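Local coordinates for NADPH-quinone reductase (Pediococcus pentosaceus ATCC 25745, PDB 3HA2), which probably binds FMN and transfers electrons from NAD(P)H to quinones, this chain being the flavodoxin-like part of a longer protein, at residues 57-62 and 120-125. Residues are numbered along the deposited sequence; the frame is centred on the assembly and turned at random.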
ATOM      1  N   LEU A  57      -8.047  11.556   0.411  1.00 21.78           N
ATOM      2  CA  LEU A  57      -8.260  10.139   0.684  1.00 21.89           C
ATOM      3  C   LEU A  57      -8.247   9.964   2.182  1.00 21.59           C
ATOM      4  O   LEU A  57      -7.270  10.319   2.852  1.00 22.35           O
ATOM      5  CB  LEU A  57      -7.165   9.288   0.064  1.00 21.52           C
ATOM      6  CG  LEU A  57      -6.867   9.570  -1.411  1.00 22.20           C
ATOM      7  CD1 LEU A  57      -5.757   8.592  -1.859  1.00 22.13           C
ATOM      8  CD2 LEU A  57      -8.103   9.477  -2.309  1.00 24.07           C
ATOM      9  N   GLU A  58      -9.341   9.413   2.692  1.00 21.30           N
ATOM     10  CA  GLU A  58      -9.589   9.324   4.132  1.00 21.70           C
ATOM     11  C   GLU A  58      -9.713   7.851   4.543  1.00 22.84           C
ATOM     12  O   GLU A  58     -10.677   7.144   4.164  1.00 22.62           O
ATOM     13  CB  GLU A  58     -10.868  10.103   4.466  1.00 21.69           C
ATOM     14  CG  GLU A  58     -11.248  10.083   5.925  1.00 23.54           C
ATOM     15  CD  GLU A  58     -12.186  11.199   6.300  1.00 24.71           C
ATOM     16  OE1 GLU A  58     -12.124  12.293   5.684  1.00 26.70           O
ATOM     17  OE2 GLU A  58     -12.985  10.982   7.235  1.00 26.23           O
ATOM     18  N   PHE A  59      -8.750   7.381   5.333  1.00 22.55           N
ATOM     19  CA  PHE A  59      -8.698   5.954   5.649  1.00 22.97           C
ATOM     20  C   PHE A  59      -7.953   5.649   6.949  1.00 23.17           C
ATOM     21  O   PHE A  59      -7.135   6.454   7.398  1.00 23.85           O
ATOM     22  CB  PHE A  59      -8.034   5.206   4.477  1.00 21.84           C
ATOM     23  CG  PHE A  59      -6.625   5.701   4.132  1.00 22.87           C
ATOM     24  CD1 PHE A  59      -6.418   6.730   3.201  1.00 23.38           C
ATOM     25  CD2 PHE A  59      -5.510   5.134   4.750  1.00 22.57           C
ATOM     26  CE1 PHE A  59      -5.119   7.186   2.895  1.00 22.71           C
ATOM     27  CE2 PHE A  59      -4.207   5.576   4.442  1.00 23.31           C
ATOM     28  CZ  PHE A  59      -4.015   6.601   3.509  1.00 22.62           C
ATOM     29  N   PRO A  60      -8.224   4.476   7.542  1.00 24.57           N
ATOM     30  CA  PRO A  60      -7.428   4.002   8.680  1.00 24.67           C
ATOM     31  C   PRO A  60      -6.145   3.329   8.215  1.00 24.84           C
ATOM     32  O   PRO A  60      -6.100   2.698   7.153  1.00 24.77           O
ATOM     33  CB  PRO A  60      -8.359   2.996   9.348  1.00 25.03           C
ATOM     34  CG  PRO A  60      -9.151   2.420   8.217  1.00 25.78           C
ATOM     35  CD  PRO A  60      -9.330   3.553   7.215  1.00 23.97           C
ATOM     36  N   LEU A  61      -5.099   3.460   9.011  1.00 25.07           N
ATOM     37  CA  LEU A  61      -3.824   2.862   8.664  1.00 25.82           C
ATOM     38  C   LEU A  61      -3.881   1.362   9.039  1.00 27.23           C
ATOM     39  O   LEU A  61      -4.114   1.004  10.205  1.00 27.91           O
ATOM     40  CB  LEU A  61      -2.712   3.597   9.419  1.00 26.23           C
ATOM     41  CG  LEU A  61      -1.273   3.290   9.041  1.00 25.36           C
ATOM     42  CD1 LEU A  61      -0.954   3.948   7.702  1.00 26.29           C
ATOM     43  CD2 LEU A  61      -0.298   3.739  10.141  1.00 25.58           C
ATOM     44  N   TYR A  62      -3.730   0.500   8.041  1.00 27.46           N
ATOM     45  CA  TYR A  62      -3.757  -0.951   8.252  1.00 27.90           C
ATOM     46  C   TYR A  62      -2.381  -1.465   7.839  1.00 27.25           C
ATOM     47  O   TYR A  62      -1.997  -1.323   6.675  1.00 26.82           O
ATOM     48  CB  TYR A  62      -4.820  -1.590   7.351  1.00 29.19           C
ATOM     49  CG  TYR A  62      -6.257  -1.478   7.835  1.00 30.26           C
ATOM     50  CD1 TYR A  62      -6.580  -0.714   8.948  1.00 32.60           C
ATOM     51  CD2 TYR A  62      -7.288  -2.144   7.169  1.00 32.64           C
ATOM     52  CE1 TYR A  62      -7.877  -0.605   9.405  1.00 33.04           C
ATOM     53  CE2 TYR A  62      -8.604  -2.043   7.627  1.00 34.28           C
ATOM     54  CZ  TYR A  62      -8.878  -1.255   8.740  1.00 32.84           C
ATOM     55  OH  TYR A  62     -10.160  -1.111   9.223  1.00 34.53           O
ATOM     56  N   GLU A 120       6.998   9.367   5.795  1.00 22.31           N
ATOM     57  CA  GLU A 120       7.714   8.282   5.119  1.00 23.08           C
ATOM     58  C   GLU A 120       6.798   7.138   4.691  1.00 23.29           C
ATOM     59  O   GLU A 120       6.962   6.563   3.613  1.00 23.89           O
ATOM     60  CB  GLU A 120       8.787   7.754   6.056  1.00 23.43           C
ATOM     61  CG  GLU A 120       9.904   8.763   6.316  1.00 24.19           C
ATOM     62  CD  GLU A 120      10.780   8.275   7.433  1.00 26.80           C
ATOM     63  OE1 GLU A 120      10.541   8.670   8.608  1.00 24.64           O
ATOM     64  OE2 GLU A 120      11.657   7.428   7.136  1.00 28.94           O
ATOM     65  N   LEU A 121       5.839   6.800   5.536  1.00 22.88           N
ATOM     66  CA  LEU A 121       4.908   5.709   5.230  1.00 23.80           C
ATOM     67  C   LEU A 121       3.930   6.043   4.113  1.00 24.12           C
ATOM     68  O   LEU A 121       3.497   5.149   3.379  1.00 24.13           O
ATOM     69  CB  LEU A 121       4.135   5.271   6.484  1.00 24.41           C
ATOM     70  CG  LEU A 121       5.038   4.707   7.579  1.00 25.42           C
ATOM     71  CD1 LEU A 121       4.253   4.574   8.890  1.00 27.39           C
ATOM     72  CD2 LEU A 121       5.642   3.373   7.156  1.00 25.06           C
HETATM   73  N   MSE A 122       3.614   7.322   3.952  1.00 23.61           N
HETATM   74  CA  MSE A 122       2.676   7.729   2.907  1.00 24.15           C
HETATM   75  C   MSE A 122       3.370   8.007   1.571  1.00 24.31           C
HETATM   76  O   MSE A 122       2.742   8.522   0.644  1.00 24.74           O
HETATM   77  CB  MSE A 122       1.879   8.971   3.361  1.00 24.18           C
HETATM   78  CG  MSE A 122       0.986   8.757   4.598  1.00 23.81           C
HETATM   79 SE   MSE A 122      -0.440   7.451   4.303  1.00 36.97          SE
HETATM   80  CE  MSE A 122       0.449   5.900   5.088  1.00 30.11           C
ATOM     81  N   ARG A 123       4.656   7.678   1.473  1.00 24.91           N
ATOM     82  CA  ARG A 123       5.435   7.964   0.265  1.00 25.79           C
ATOM     83  C   ARG A 123       4.785   7.458  -1.040  1.00 24.82           C
ATOM     84  O   ARG A 123       4.875   8.147  -2.044  1.00 25.30           O
ATOM     85  CB  ARG A 123       6.877   7.429   0.362  1.00 25.71           C
ATOM     86  CG  ARG A 123       7.850   8.247  -0.509  1.00 29.07           C
ATOM     87  CD  ARG A 123       8.003   9.655   0.054  1.00 31.10           C
ATOM     88  NE  ARG A 123       8.979   9.665   1.123  1.00 33.27           N
ATOM     89  CZ  ARG A 123       9.144  10.628   2.031  1.00 30.10           C
ATOM     90  NH1 ARG A 123       8.387  11.731   2.056  1.00 26.93           N
ATOM     91  NH2 ARG A 123      10.092  10.464   2.942  1.00 30.23           N
ATOM     92  N   PRO A 124       4.162   6.255  -1.045  1.00 25.12           N
ATOM     93  CA  PRO A 124       3.523   5.889  -2.322  1.00 24.89           C
ATOM     94  C   PRO A 124       2.489   6.891  -2.821  1.00 24.08           C
ATOM     95  O   PRO A 124       2.340   7.041  -4.031  1.00 24.19           O
ATOM     96  CB  PRO A 124       2.863   4.533  -2.026  1.00 25.12           C
ATOM     97  CG  PRO A 124       3.602   3.992  -0.862  1.00 25.95           C
ATOM     98  CD  PRO A 124       4.015   5.187  -0.039  1.00 25.30           C
ATOM     99  N   PHE A 125       1.785   7.579  -1.916  1.00 24.45           N
ATOM    100  CA  PHE A 125       0.795   8.589  -2.354  1.00 24.12           C
ATOM    101  C   PHE A 125       1.473   9.844  -2.858  1.00 24.22           C
ATOM    102  O   PHE A 125       1.005  10.492  -3.791  1.00 23.22           O
ATOM    103  CB  PHE A 125      -0.181   8.920  -1.224  1.00 25.75           C
ATOM    104  CG  PHE A 125      -1.132   7.806  -0.916  1.00 26.14           C
ATOM    105  CD1 PHE A 125      -2.174   7.505  -1.790  1.00 29.44           C
ATOM    106  CD2 PHE A 125      -0.972   7.037   0.227  1.00 28.96           C
ATOM    107  CE1 PHE A 125      -3.039   6.464  -1.520  1.00 29.80           C
ATOM    108  CE2 PHE A 125      -1.857   6.005   0.514  1.00 29.35           C
ATOM    109  CZ  PHE A 125      -2.876   5.716  -0.358  1.00 29.97           C
TER
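Phe59 reaches from strand 54-60 to meet Met122 and Phe125, in a flavodoxin-like fold whose parallel sheet has the strand order 2-1-3-4-5. Strand 54-60 is the middle one. The contact joins one face of it to the junction between helices 118-121 and 123-131. No hydrogen bond crosses; the contact is entirely apolar.

The tight part lies around the Phe59 ring and the buried Leu57. The Phe59 side chain leaves the strand toward segment 120-125, and Phe59 CZ meets both Met122 SE and Phe125 CE2. Selenomethionine Met122 lies at the ring edge in a Met-aromatic contact, its SE 5.1 Å from the Phe59 centroid. The Phe59 and Phe125 side chains approach each other from opposite directions, with their ring planes oblique at 34°. Phe125 CE2 is 3.7 Å from Phe59 CZ. Leu57 CD1 lies 3.5 Å from Phe125 CE1. Leu70 of helix 68-77 touches both rings, and Ile97 and Val99 of strand 94-101 also pack on Phe59.

The more open side is at Leu61, past the strand end and partly exposed. Met122 makes the one close touch there: chi2 of -63° and chi3 of 97° fold its chain, which brings Met122 CE to within 3.6 Å of Leu61 CD1.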